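Long-range contacts in cellobiose 2-epimerase (Caldibacillus thermoamylovorans, PDB 5ZHB), which catalyses the reversible 2-epimerisation of the reducing-end glucose of cellobiose to mannose, giving glucosyl-mannose: residues 289-294 and 307-312; 301-306 and 355-360; 311-316 and 333-338. All blocks are in the same frame, centred on the assembly; numbering follows the deposited sequence.

Contact 1: residues 289-294 and 307-312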
ATOM      1  N   GLY A 289     -14.389  17.202  -6.561  1.00 32.88           N
ATOM      2  CA  GLY A 289     -13.121  16.732  -7.100  1.00 32.63           C
ATOM      3  C   GLY A 289     -12.473  15.654  -6.223  1.00 27.64           C
ATOM      4  O   GLY A 289     -11.477  15.054  -6.629  1.00 28.77           O
ATOM      5  N   SER A 290     -13.047  15.403  -5.042  1.00 27.26           N
ATOM      6  CA  SER A 290     -12.527  14.386  -4.123  1.00 27.86           C
ATOM      7  C   SER A 290     -12.995  13.004  -4.577  1.00 27.21           C
ATOM      8  O   SER A 290     -13.870  12.899  -5.430  1.00 27.28           O
ATOM      9  CB  SER A 290     -12.922  14.691  -2.677  1.00 27.32           C
ATOM     10  OG  SER A 290     -14.288  14.410  -2.389  1.00 27.72           O
ATOM     11  N   LEU A 291     -12.450  11.928  -3.993  1.00 25.42           N
ATOM     12  CA  LEU A 291     -12.954  10.590  -4.291  1.00 26.33           C
ATOM     13  C   LEU A 291     -13.716  10.001  -3.120  1.00 29.30           C
ATOM     14  O   LEU A 291     -13.259  10.044  -1.981  1.00 26.78           O
ATOM     15  CB  LEU A 291     -11.843   9.621  -4.663  1.00 30.82           C
ATOM     16  CG  LEU A 291     -11.387   9.751  -6.107  1.00 34.04           C
ATOM     17  CD1 LEU A 291     -10.388  10.861  -6.187  1.00 33.73           C
ATOM     18  CD2 LEU A 291     -10.884   8.442  -6.614  1.00 38.07           C
ATOM     19  N   ALA A 292     -14.861   9.390  -3.451  1.00 27.00           N
ATOM     20  CA  ALA A 292     -15.609   8.556  -2.543  1.00 26.68           C
ATOM     21  C   ALA A 292     -14.774   7.341  -2.159  1.00 22.61           C
ATOM     22  O   ALA A 292     -13.755   7.063  -2.789  1.00 25.10           O
ATOM     23  CB  ALA A 292     -16.926   8.126  -3.190  1.00 29.09           C
ATOM     24  N   TYR A 293     -15.271   6.582  -1.174  1.00 23.65           N
ATOM     25  CA  TYR A 293     -14.538   5.438  -0.649  1.00 23.91           C
ATOM     26  C   TYR A 293     -14.983   4.127  -1.292  1.00 24.63           C
ATOM     27  O   TYR A 293     -14.165   3.382  -1.830  1.00 25.62           O
ATOM     28  CB  TYR A 293     -14.711   5.430   0.874  1.00 21.94           C
ATOM     29  CG  TYR A 293     -13.956   4.325   1.584  1.00 24.35           C
ATOM     30  CD1 TYR A 293     -12.624   4.036   1.285  1.00 25.27           C
ATOM     31  CD2 TYR A 293     -14.596   3.546   2.535  1.00 30.41           C
ATOM     32  CE1 TYR A 293     -11.942   3.027   1.951  1.00 28.58           C
ATOM     33  CE2 TYR A 293     -13.933   2.526   3.184  1.00 30.69           C
ATOM     34  CZ  TYR A 293     -12.610   2.263   2.886  1.00 29.56           C
ATOM     35  OH  TYR A 293     -12.006   1.240   3.550  1.00 36.53           O
ATOM     36  N   GLU A 294     -16.260   3.781  -1.131  1.00 25.94           N
ATOM     37  CA  GLU A 294     -16.729   2.460  -1.519  1.00 28.27           C
ATOM     38  C   GLU A 294     -18.167   2.574  -2.002  1.00 26.88           C
ATOM     39  O   GLU A 294     -18.882   3.508  -1.616  1.00 26.63           O
ATOM     40  CB  GLU A 294     -16.815   1.476  -0.350  1.00 29.55           C
ATOM     41  CG  GLU A 294     -15.480   0.879   0.075  1.00 33.89           C
ATOM     42  CD  GLU A 294     -15.643   0.051   1.346  1.00 30.89           C
ATOM     43  OE1 GLU A 294     -16.669   0.166   2.044  1.00 34.99           O
ATOM     44  OE2 GLU A 294     -14.713  -0.711   1.627  1.00 33.90           O
ATOM     45  N   TRP A 307      -5.786   7.762   1.919  1.00 19.02           N
ATOM     46  CA  TRP A 307      -4.992   6.973   0.981  1.00 20.43           C
ATOM     47  C   TRP A 307      -5.661   6.902  -0.391  1.00 20.14           C
ATOM     48  O   TRP A 307      -4.951   6.851  -1.394  1.00 18.29           O
ATOM     49  CB  TRP A 307      -4.658   5.570   1.516  1.00 18.81           C
ATOM     50  CG  TRP A 307      -5.795   4.587   1.633  1.00 19.39           C
ATOM     51  CD1 TRP A 307      -6.519   4.288   2.747  1.00 20.51           C
ATOM     52  CD2 TRP A 307      -6.292   3.726   0.589  1.00 20.11           C
ATOM     53  NE1 TRP A 307      -7.458   3.335   2.465  1.00 20.71           N
ATOM     54  CE2 TRP A 307      -7.344   2.974   1.145  1.00 22.16           C
ATOM     55  CE3 TRP A 307      -5.952   3.529  -0.759  1.00 19.02           C
ATOM     56  CZ2 TRP A 307      -8.049   2.025   0.400  1.00 22.02           C
ATOM     57  CZ3 TRP A 307      -6.637   2.578  -1.486  1.00 23.12           C
ATOM     58  CH2 TRP A 307      -7.688   1.847  -0.919  1.00 21.22           C
ATOM     59  N   VAL A 308      -7.007   6.936  -0.396  1.00 18.07           N
ATOM     60  CA  VAL A 308      -7.764   6.910  -1.644  1.00 19.05           C
ATOM     61  C   VAL A 308      -7.449   8.144  -2.492  1.00 19.92           C
ATOM     62  O   VAL A 308      -7.148   8.027  -3.680  1.00 19.70           O
ATOM     63  CB  VAL A 308      -9.268   6.764  -1.333  1.00 18.74           C
ATOM     64  CG1 VAL A 308     -10.110   6.949  -2.593  1.00 20.76           C
ATOM     65  CG2 VAL A 308      -9.598   5.467  -0.601  1.00 19.98           C
ATOM     66  N   GLN A 309      -7.337   9.308  -1.852  1.00 20.79           N
ATOM     67  CA  GLN A 309      -7.096  10.542  -2.570  1.00 20.12           C
ATOM     68  C   GLN A 309      -5.717  10.485  -3.219  1.00 21.31           C
ATOM     69  O   GLN A 309      -5.562  10.828  -4.386  1.00 19.94           O
ATOM     70  CB  GLN A 309      -7.198  11.763  -1.662  1.00 20.31           C
ATOM     71  CG  GLN A 309      -8.424  11.814  -0.762  1.00 21.91           C
ATOM     72  CD  GLN A 309      -9.737  11.645  -1.498  1.00 21.97           C
ATOM     73  OE1 GLN A 309      -9.968  12.279  -2.524  1.00 24.22           O
ATOM     74  NE2 GLN A 309     -10.558  10.714  -1.045  1.00 20.16           N
ATOM     75  N   VAL A 310      -4.684  10.083  -2.473  1.00 19.65           N
ATOM     76  CA  VAL A 310      -3.349  10.147  -3.045  1.00 19.59           C
ATOM     77  C   VAL A 310      -3.136   9.070  -4.125  1.00 18.20           C
ATOM     78  O   VAL A 310      -2.388   9.296  -5.059  1.00 19.04           O
ATOM     79  CB  VAL A 310      -2.233  10.045  -1.980  1.00 21.70           C
ATOM     80  CG1 VAL A 310      -2.422  11.069  -0.874  1.00 21.23           C
ATOM     81  CG2 VAL A 310      -2.069   8.658  -1.395  1.00 21.16           C
ATOM     82  N   GLU A 311      -3.676   7.868  -3.942  1.00 18.58           N
ATOM     83  CA  GLU A 311      -3.609   6.851  -4.992  1.00 18.66           C
ATOM     84  C   GLU A 311      -4.320   7.355  -6.249  1.00 18.54           C
ATOM     85  O   GLU A 311      -3.892   7.054  -7.354  1.00 18.88           O
ATOM     86  CB  GLU A 311      -4.173   5.499  -4.564  1.00 18.95           C
ATOM     87  CG  GLU A 311      -3.345   4.827  -3.467  1.00 19.73           C
ATOM     88  CD  GLU A 311      -1.895   4.561  -3.760  1.00 19.31           C
ATOM     89  OE1 GLU A 311      -1.568   4.452  -4.958  1.00 20.42           O
ATOM     90  OE2 GLU A 311      -1.067   4.498  -2.792  1.00 21.44           O
ATOM     91  N   ALA A 312      -5.420   8.078  -6.096  1.00 20.31           N
ATOM     92  CA  ALA A 312      -6.096   8.644  -7.267  1.00 22.12           C
ATOM     93  C   ALA A 312      -5.188   9.661  -7.967  1.00 23.34           C
ATOM     94  O   ALA A 312      -5.099   9.687  -9.203  1.00 23.50           O
ATOM     95  CB  ALA A 312      -7.418   9.245  -6.856  1.00 22.98           C
TER
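Gln309 on helix 306-323 clasps the backbone of Leu291 with both ends of its side-chain amide. Leu291 N donates to Gln309 OE1 at 2.9 Å. Gln309 NE2 returns a bond of 2.9 Å to Leu291 O. Both acceptors are met in the carbonyl plane on a lone pair, and both bonds are close to straight, with N-H...O angles of 165° and 163°. Leu291 O lies nearly in the amide plane of Gln309. The two bonds thus fix the flip and the rotation of the amide and satisfy two backbone groups of a buried residue. Gln309 CG lies anti to its carbonyl carbon (chi1 -48°), and a bend at chi2 turns the amide to the loop. NE2 also makes a weak bond to Val305 O, one turn back. With an alanine here, Leu291 N and O would probably lose their mates and the loop could drift from the helix.

The remaining contacts are apolar. Leu291 straddles Ala312 with both methyls; its CD1 packs tightly on Ala312 CB at 3.4 Å. Leu291 CB rests on Val308 CG1 at 3.8 Å. The other methyl, Val308 CG2, meets the edge of the Tyr293 ring in its plane, 3.8 Å from CD1. That same methyl sits over the centre of the Trp307 ring. Tyr293 CE1 comes within 4.3 Å of Trp307 CZ2.

The contact ties the loop before strand 294-296 to the first turns of helix 306-323. Ile335 of helix 326-343 covers Leu291 and Gln309, while Ile249 of helix 245-262 touches Ala312. Trp307 stacks on His376 and meets His247 edge-to-face.

Contact 2: residues 301-306 and 355-360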
ATOM      1  N   ASP A 301     -20.369   5.060   0.150  1.00 32.63           N
ATOM      2  CA  ASP A 301     -19.768   5.712   1.291  1.00 31.57           C
ATOM      3  C   ASP A 301     -18.987   6.917   0.772  1.00 30.94           C
ATOM      4  O   ASP A 301     -17.994   6.743   0.076  1.00 30.54           O
ATOM      5  CB  ASP A 301     -18.981   4.675   2.081  1.00 29.50           C
ATOM      6  CG  ASP A 301     -18.266   5.207   3.308  1.00 28.35           C
ATOM      7  OD1 ASP A 301     -18.247   6.419   3.495  1.00 29.38           O
ATOM      8  OD2 ASP A 301     -17.775   4.382   4.083  1.00 29.94           O
ATOM      9  N   TYR A 302     -19.439   8.117   1.157  1.00 29.52           N
ATOM     10  CA  TYR A 302     -18.912   9.385   0.679  1.00 31.85           C
ATOM     11  C   TYR A 302     -17.773   9.900   1.567  1.00 28.29           C
ATOM     12  O   TYR A 302     -17.281  11.004   1.340  1.00 29.38           O
ATOM     13  CB  TYR A 302     -20.030  10.441   0.639  1.00 34.91           C
ATOM     14  CG  TYR A 302     -20.998  10.206  -0.511  1.00 38.45           C
ATOM     15  CD1 TYR A 302     -20.606  10.472  -1.816  1.00 39.62           C
ATOM     16  CD2 TYR A 302     -22.266   9.684  -0.302  1.00 40.92           C
ATOM     17  CE1 TYR A 302     -21.455  10.233  -2.885  1.00 43.65           C
ATOM     18  CE2 TYR A 302     -23.127   9.448  -1.365  1.00 41.72           C
ATOM     19  CZ  TYR A 302     -22.717   9.722  -2.658  1.00 42.69           C
ATOM     20  OH  TYR A 302     -23.504   9.490  -3.742  1.00 42.27           O
ATOM     21  N   THR A 303     -17.297   9.087   2.505  1.00 28.40           N
ATOM     22  CA  THR A 303     -16.121   9.450   3.292  1.00 27.22           C
ATOM     23  C   THR A 303     -14.927   9.626   2.361  1.00 23.00           C
ATOM     24  O   THR A 303     -14.692   8.792   1.494  1.00 23.99           O
ATOM     25  CB  THR A 303     -15.786   8.362   4.308  1.00 28.04           C
ATOM     26  OG1 THR A 303     -16.946   8.115   5.085  1.00 28.85           O
ATOM     27  CG2 THR A 303     -14.656   8.785   5.243  1.00 27.87           C
ATOM     28  N   ARG A 304     -14.196  10.729   2.536  1.00 22.20           N
ATOM     29  CA  ARG A 304     -12.956  10.976   1.829  1.00 21.81           C
ATOM     30  C   ARG A 304     -11.784  10.442   2.656  1.00 22.04           C
ATOM     31  O   ARG A 304     -11.458  11.025   3.693  1.00 19.93           O
ATOM     32  CB  ARG A 304     -12.745  12.468   1.603  1.00 23.72           C
ATOM     33  CG  ARG A 304     -13.515  13.075   0.439  1.00 27.43           C
ATOM     34  CD  ARG A 304     -15.010  13.209   0.774  1.00 30.57           C
ATOM     35  NE  ARG A 304     -15.670  14.168  -0.119  1.00 33.18           N
ATOM     36  CZ  ARG A 304     -16.974  14.458  -0.110  1.00 32.02           C
ATOM     37  NH1 ARG A 304     -17.811  13.745   0.614  1.00 30.54           N
ATOM     38  NH2 ARG A 304     -17.421  15.426  -0.883  1.00 32.83           N
ATOM     39  N   VAL A 305     -11.229   9.305   2.223  1.00 22.31           N
ATOM     40  CA  VAL A 305     -10.210   8.584   2.976  1.00 22.37           C
ATOM     41  C   VAL A 305      -8.876   9.008   2.401  1.00 22.55           C
ATOM     42  O   VAL A 305      -8.752   9.064   1.179  1.00 20.80           O
ATOM     43  CB  VAL A 305     -10.395   7.052   2.934  1.00 22.82           C
ATOM     44  CG1 VAL A 305      -9.279   6.312   3.652  1.00 25.25           C
ATOM     45  CG2 VAL A 305     -11.710   6.629   3.570  1.00 20.48           C
ATOM     46  N   TRP A 306      -7.872   9.243   3.274  1.00 21.33           N
ATOM     47  CA  TRP A 306      -6.623   9.864   2.863  1.00 19.39           C
ATOM     48  C   TRP A 306      -5.928   9.071   1.751  1.00 19.72           C
ATOM     49  O   TRP A 306      -5.546   9.642   0.714  1.00 20.67           O
ATOM     50  CB  TRP A 306      -5.703  10.131   4.083  1.00 20.40           C
ATOM     51  CG  TRP A 306      -4.657   9.076   4.331  1.00 19.31           C
ATOM     52  CD1 TRP A 306      -3.367   9.135   3.905  1.00 20.60           C
ATOM     53  CD2 TRP A 306      -4.813   7.794   4.957  1.00 17.67           C
ATOM     54  NE1 TRP A 306      -2.698   8.002   4.273  1.00 21.31           N
ATOM     55  CE2 TRP A 306      -3.555   7.150   4.901  1.00 20.05           C
ATOM     56  CE3 TRP A 306      -5.871   7.130   5.573  1.00 19.11           C
ATOM     57  CZ2 TRP A 306      -3.340   5.863   5.390  1.00 19.48           C
ATOM     58  CZ3 TRP A 306      -5.648   5.874   6.095  1.00 22.26           C
ATOM     59  CH2 TRP A 306      -4.404   5.256   6.013  1.00 18.88           C
ATOM     60  N   SER A 355      -9.465  10.514   7.571  1.00 20.47           N
ATOM     61  CA  SER A 355     -10.534  10.736   6.611  1.00 20.95           C
ATOM     62  C   SER A 355     -11.268  12.026   6.933  1.00 23.97           C
ATOM     63  O   SER A 355     -11.069  12.602   8.007  1.00 23.93           O
ATOM     64  CB  SER A 355     -11.463   9.531   6.539  1.00 21.50           C
ATOM     65  OG  SER A 355     -12.058   9.222   7.788  1.00 22.91           O
ATOM     66  N   VAL A 356     -12.088  12.463   5.976  1.00 23.37           N
ATOM     67  CA  VAL A 356     -12.950  13.622   6.119  1.00 26.49           C
ATOM     68  C   VAL A 356     -14.382  13.212   5.788  1.00 27.45           C
ATOM     69  O   VAL A 356     -14.621  12.487   4.828  1.00 28.02           O
ATOM     70  CB  VAL A 356     -12.494  14.805   5.251  1.00 26.72           C
ATOM     71  CG1 VAL A 356     -13.424  15.994   5.424  1.00 27.57           C
ATOM     72  CG2 VAL A 356     -11.051  15.178   5.549  1.00 26.39           C
ATOM     73  N   GLU A 357     -15.325  13.632   6.633  1.00 30.41           N
ATOM     74  CA  GLU A 357     -16.744  13.375   6.411  1.00 33.70           C
ATOM     75  C   GLU A 357     -17.287  14.296   5.310  1.00 35.07           C
ATOM     76  O   GLU A 357     -16.619  15.254   4.904  1.00 31.51           O
ATOM     77  CB  GLU A 357     -17.524  13.608   7.704  1.00 37.30           C
ATOM     78  CG  GLU A 357     -17.047  12.785   8.902  1.00 39.64           C
ATOM     79  CD  GLU A 357     -17.104  11.287   8.701  1.00 39.75           C
ATOM     80  OE1 GLU A 357     -18.104  10.856   8.095  1.00 46.79           O
ATOM     81  OE2 GLU A 357     -16.173  10.552   9.104  1.00 36.44           O
ATOM     82  N   ALA A 358     -18.511  14.002   4.822  1.00 41.30           N
ATOM     83  CA  ALA A 358     -19.144  14.757   3.741  1.00 38.96           C
ATOM     84  C   ALA A 358     -19.375  16.214   4.130  1.00 41.51           C
ATOM     85  O   ALA A 358     -19.352  17.089   3.269  1.00 44.92           O
ATOM     86  CB  ALA A 358     -20.440  14.110   3.341  1.00 40.92           C
ATOM     87  N   ASP A 359     -19.568  16.478   5.425  1.00 43.93           N
ATOM     88  CA  ASP A 359     -19.742  17.837   5.921  1.00 47.48           C
ATOM     89  C   ASP A 359     -18.433  18.624   5.918  1.00 44.68           C
ATOM     90  O   ASP A 359     -18.452  19.792   6.293  1.00 48.83           O
ATOM     91  CB  ASP A 359     -20.312  17.857   7.330  1.00 49.17           C
ATOM     92  CG  ASP A 359     -19.589  16.943   8.307  1.00 57.86           C
ATOM     93  OD1 ASP A 359     -18.349  17.012   8.348  1.00 56.86           O
ATOM     94  OD2 ASP A 359     -20.265  16.138   8.984  1.00 60.26           O
ATOM     95  N   GLY A 360     -17.300  17.990   5.571  1.00 38.72           N
ATOM     96  CA  GLY A 360     -16.012  18.671   5.573  1.00 36.28           C
ATOM     97  C   GLY A 360     -15.256  18.544   6.900  1.00 31.55           C
ATOM     98  O   GLY A 360     -14.110  18.979   7.012  1.00 37.84           O
TER
HETATM   99  O   HOH W   1     -16.550   7.742   8.333  1.00 45.88           O
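A short antiparallel beta ladder joins Arg304 and Val305 to Ser355 and Val356 at the border of a four-stranded sheet. Arg304 and Val356 form a hydrogen-bonded pair. Arg304 N donates to Val356 O at 2.9 Å, and Val356 N to Arg304 O at 2.8 Å. The next pair, Val305 and Ser355, is non-hydrogen-bonded, and its CA atoms are 4.2 Å apart. Ser355 CA also makes a CA-H...O contact with Arg304 O.

On the face carrying Val305 and Ser355, Thr303 CG2 reaches across to Ser355 CB of the neighbouring strand at 3.5 Å. With OG1 at chi1 -54°, this methyl is left anti to the Thr303 backbone N and turned to the serine. Ser355 OG itself is bonded to Thr363.

Strand 355-356 is an outermost strand of this sheet, beside strand 299-305. The family has an (alpha/alpha)6 barrel fold, and this small sheet lies among the connections between its helices. Val305 holds the N-cap position of helix 306-323, so the strand passes directly into the helix.

Arg304 occupies the other face with Val356. Its NH1 lies 3.5 Å from Ala358 CA, in the type I turn from Glu357 to Gly360. NH1 donates to Tyr302 O, tilted from the guanidinium plane. NE bonds Ser290 OG and NH2 forms a salt bridge with Asp288, so all three nitrogens are held, which probably restrains the guanidinium from turning.

Asp301 OD1 forms an Asx turn: it accepts from Thr303 N at 3.0 Å and takes Thr303 OG1, at 2.7 Å, on its syn lone pair. A water donates to both Thr303 OG1 and Glu357 OE2 and so links the two segments. Glu357 OE2 is bonded to Thr363 as well.

Contact 3: residues 311-316 and 333-338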
ATOM      1  N   GLU A 311      -3.676   7.868  -3.942  1.00 18.58           N
ATOM      2  CA  GLU A 311      -3.609   6.851  -4.992  1.00 18.66           C
ATOM      3  C   GLU A 311      -4.320   7.355  -6.249  1.00 18.54           C
ATOM      4  O   GLU A 311      -3.892   7.054  -7.354  1.00 18.88           O
ATOM      5  CB  GLU A 311      -4.173   5.499  -4.564  1.00 18.95           C
ATOM      6  CG  GLU A 311      -3.345   4.827  -3.467  1.00 19.73           C
ATOM      7  CD  GLU A 311      -1.895   4.561  -3.760  1.00 19.31           C
ATOM      8  OE1 GLU A 311      -1.568   4.452  -4.958  1.00 20.42           O
ATOM      9  OE2 GLU A 311      -1.067   4.498  -2.792  1.00 21.44           O
ATOM     10  N   ALA A 312      -5.420   8.078  -6.096  1.00 20.31           N
ATOM     11  CA  ALA A 312      -6.096   8.644  -7.267  1.00 22.12           C
ATOM     12  C   ALA A 312      -5.188   9.661  -7.967  1.00 23.34           C
ATOM     13  O   ALA A 312      -5.099   9.687  -9.203  1.00 23.50           O
ATOM     14  CB  ALA A 312      -7.418   9.245  -6.856  1.00 22.98           C
ATOM     15  N   MET A 313      -4.470  10.482  -7.190  1.00 20.04           N
ATOM     16  CA  MET A 313      -3.569  11.458  -7.810  1.00 21.20           C
ATOM     17  C   MET A 313      -2.491  10.731  -8.606  1.00 20.91           C
ATOM     18  O   MET A 313      -2.191  11.108  -9.745  1.00 20.73           O
ATOM     19  CB  MET A 313      -2.959  12.455  -6.806  1.00 19.52           C
ATOM     20  CG  MET A 313      -3.953  13.495  -6.352  1.00 20.46           C
ATOM     21  SD  MET A 313      -3.351  14.736  -5.180  1.00 22.74           S
ATOM     22  CE  MET A 313      -3.146  13.835  -3.634  1.00 23.96           C
ATOM     23  N   VAL A 314      -1.933   9.640  -8.071  1.00 19.04           N
ATOM     24  CA  VAL A 314      -0.866   8.965  -8.786  1.00 18.27           C
ATOM     25  C   VAL A 314      -1.453   8.283 -10.032  1.00 19.91           C
ATOM     26  O   VAL A 314      -0.908   8.401 -11.121  1.00 21.34           O
ATOM     27  CB  VAL A 314      -0.060   7.987  -7.911  1.00 19.24           C
ATOM     28  CG1 VAL A 314       1.006   7.246  -8.716  1.00 19.56           C
ATOM     29  CG2 VAL A 314       0.576   8.722  -6.729  1.00 20.52           C
ATOM     30  N   GLY A 315      -2.553   7.555  -9.864  1.00 21.90           N
ATOM     31  CA  GLY A 315      -3.085   6.739 -10.935  1.00 23.77           C
ATOM     32  C   GLY A 315      -3.582   7.624 -12.071  1.00 23.53           C
ATOM     33  O   GLY A 315      -3.378   7.292 -13.226  1.00 22.12           O
ATOM     34  N   PHE A 316      -4.168   8.764 -11.709  1.00 24.59           N
ATOM     35  CA  PHE A 316      -4.665   9.711 -12.699  1.00 25.10           C
ATOM     36  C   PHE A 316      -3.513  10.357 -13.457  1.00 25.08           C
ATOM     37  O   PHE A 316      -3.613  10.528 -14.678  1.00 26.81           O
ATOM     38  CB  PHE A 316      -5.625  10.703 -12.066  1.00 21.92           C
ATOM     39  CG  PHE A 316      -7.008  10.197 -11.690  1.00 21.38           C
ATOM     40  CD1 PHE A 316      -7.612   9.092 -12.295  1.00 21.99           C
ATOM     41  CD2 PHE A 316      -7.744  10.882 -10.746  1.00 19.50           C
ATOM     42  CE1 PHE A 316      -8.891   8.686 -11.921  1.00 21.45           C
ATOM     43  CE2 PHE A 316      -9.031  10.491 -10.395  1.00 19.03           C
ATOM     44  CZ  PHE A 316      -9.586   9.379 -10.963  1.00 23.08           C
ATOM     45  N   GLU A 333      -5.306  17.995 -10.111  1.00 25.85           N
ATOM     46  CA  GLU A 333      -5.258  19.322  -9.523  1.00 28.48           C
ATOM     47  C   GLU A 333      -6.381  19.479  -8.505  1.00 26.13           C
ATOM     48  O   GLU A 333      -6.150  20.008  -7.427  1.00 27.06           O
ATOM     49  CB  GLU A 333      -5.333  20.395 -10.625  1.00 29.91           C
ATOM     50  CG  GLU A 333      -4.094  20.474 -11.514  1.00 37.37           C
ATOM     51  CD  GLU A 333      -4.206  21.352 -12.777  1.00 42.27           C
ATOM     52  OE1 GLU A 333      -5.213  22.081 -12.918  1.00 44.75           O
ATOM     53  OE2 GLU A 333      -3.297  21.300 -13.639  1.00 45.48           O
ATOM     54  N   ARG A 334      -7.601  19.020  -8.826  1.00 23.31           N
ATOM     55  CA  ARG A 334      -8.736  19.214  -7.950  1.00 26.38           C
ATOM     56  C   ARG A 334      -8.656  18.330  -6.700  1.00 26.71           C
ATOM     57  O   ARG A 334      -9.066  18.745  -5.619  1.00 24.89           O
ATOM     58  CB  ARG A 334     -10.062  18.929  -8.660  1.00 27.06           C
ATOM     59  CG  ARG A 334     -10.286  19.906  -9.805  1.00 31.17           C
ATOM     60  CD  ARG A 334     -11.544  19.522 -10.577  1.00 32.02           C
ATOM     61  NE  ARG A 334     -12.715  19.897  -9.791  1.00 33.65           N
ATOM     62  CZ  ARG A 334     -13.846  19.228  -9.616  1.00 38.49           C
ATOM     63  NH1 ARG A 334     -14.042  18.023 -10.126  1.00 44.83           N
ATOM     64  NH2 ARG A 334     -14.788  19.777  -8.883  1.00 38.39           N
ATOM     65  N   ILE A 335      -8.127  17.110  -6.820  1.00 25.27           N
ATOM     66  CA  ILE A 335      -7.918  16.312  -5.617  1.00 25.10           C
ATOM     67  C   ILE A 335      -6.925  17.041  -4.710  1.00 23.19           C
ATOM     68  O   ILE A 335      -7.109  17.082  -3.497  1.00 25.25           O
ATOM     69  CB  ILE A 335      -7.411  14.894  -5.941  1.00 25.11           C
ATOM     70  CG1 ILE A 335      -8.401  14.129  -6.820  1.00 23.45           C
ATOM     71  CG2 ILE A 335      -7.104  14.127  -4.645  1.00 24.35           C
ATOM     72  CD1 ILE A 335      -7.762  12.940  -7.508  1.00 24.71           C
ATOM     73  N   TRP A 336      -5.847  17.559  -5.290  1.00 24.52           N
ATOM     74  CA  TRP A 336      -4.830  18.188  -4.480  1.00 22.33           C
ATOM     75  C   TRP A 336      -5.394  19.383  -3.722  1.00 25.68           C
ATOM     76  O   TRP A 336      -5.155  19.534  -2.520  1.00 24.55           O
ATOM     77  CB  TRP A 336      -3.643  18.592  -5.334  1.00 25.75           C
ATOM     78  CG  TRP A 336      -2.552  19.252  -4.537  1.00 26.32           C
ATOM     79  CD1 TRP A 336      -1.960  20.440  -4.839  1.00 25.50           C
ATOM     80  CD2 TRP A 336      -1.886  18.749  -3.362  1.00 25.57           C
ATOM     81  NE1 TRP A 336      -0.989  20.731  -3.922  1.00 27.95           N
ATOM     82  CE2 TRP A 336      -0.903  19.706  -3.016  1.00 27.72           C
ATOM     83  CE3 TRP A 336      -2.006  17.603  -2.567  1.00 26.27           C
ATOM     84  CZ2 TRP A 336      -0.057  19.551  -1.925  1.00 25.50           C
ATOM     85  CZ3 TRP A 336      -1.152  17.452  -1.480  1.00 23.92           C
ATOM     86  CH2 TRP A 336      -0.189  18.404  -1.180  1.00 25.53           C
ATOM     87  N   ASP A 337      -6.191  20.216  -4.398  1.00 28.96           N
ATOM     88  CA  ASP A 337      -6.851  21.319  -3.716  1.00 32.88           C
ATOM     89  C   ASP A 337      -7.729  20.862  -2.566  1.00 28.57           C
ATOM     90  O   ASP A 337      -7.763  21.496  -1.514  1.00 27.79           O
ATOM     91  CB  ASP A 337      -7.753  22.130  -4.631  1.00 38.24           C
ATOM     92  CG  ASP A 337      -7.042  23.374  -5.119  1.00 45.06           C
ATOM     93  OD1 ASP A 337      -6.641  24.186  -4.242  1.00 46.68           O
ATOM     94  OD2 ASP A 337      -6.834  23.471  -6.347  1.00 49.87           O
ATOM     95  N   TYR A 338      -8.517  19.813  -2.798  1.00 25.65           N
ATOM     96  CA  TYR A 338      -9.332  19.266  -1.735  1.00 26.09           C
ATOM     97  C   TYR A 338      -8.445  18.843  -0.555  1.00 25.14           C
ATOM     98  O   TYR A 338      -8.777  19.125   0.604  1.00 26.83           O
ATOM     99  CB  TYR A 338     -10.123  18.057  -2.226  1.00 23.27           C
ATOM    100  CG  TYR A 338     -10.999  17.478  -1.139  1.00 24.20           C
ATOM    101  CD1 TYR A 338     -12.311  17.896  -0.949  1.00 25.67           C
ATOM    102  CD2 TYR A 338     -10.495  16.494  -0.296  1.00 24.56           C
ATOM    103  CE1 TYR A 338     -13.092  17.374   0.074  1.00 28.27           C
ATOM    104  CE2 TYR A 338     -11.252  15.998   0.737  1.00 24.02           C
ATOM    105  CZ  TYR A 338     -12.553  16.421   0.918  1.00 26.07           C
ATOM    106  OH  TYR A 338     -13.242  15.855   1.948  1.00 26.78           O
TER
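Ile335 of helix 326-343 fits between Ala312, Met313 and Phe316 of helix 306-323. The packing is apolar, and no hydrogen bond crosses it. The two branches of Ile335 divide the work. CD1 ends the longer branch: it lies 3.8 Å from Ala312 CB and touches the edge of the Phe316 ring, near its plane, at 3.8 Å from CD2. The CG2 methyl, anti to the Ile335 backbone N, packs on Met313 CG at 3.6 Å. Met313 and Ile335 run past each other in opposite directions.

The second kind of contact is Met-aromatic. Met313 SD lies 5.4 Å from the centroid of the six-membered ring of Trp336, in an oblique position. It also packs on Trp336 CB at 3.9 Å. Met313 is bent at chi3 (-72°), which brings CE to the ring atom CE3. The indole NE1 is bonded to Glu7.

The helix segments are antiparallel, with axes 9.6 Å apart and 161° between their directions. They are consecutive helices of the chain. Helix 375-387 adds Phe380 and Phe384 against Met313, and Ile249 of helix 245-262 touches Phe316.

In the fold
The three contacts follow one piece of chain: the loop 289-294, strand 299-305, helix 306-323, helix 326-343 and strand 355-356. Contacts 1 and 3 share helix 306-323, and their centres are about 8 Å apart. Contact 2 is about 9 Å from contact 1 and 15 Å from contact 3. Along the chain, the segments of contacts 1 and 2 alternate, and both segments of contact 3 fall between those of contact 2. Arg304 bridges contacts 1 and 2 through Ser290, and Leu291 packs on Ile335 between contacts 1 and 3. Tyr338 reaches the strand pair from helix 326-343. Loop, sheet edge and antiparallel helix pair are thus joined on one side of the chain's centre.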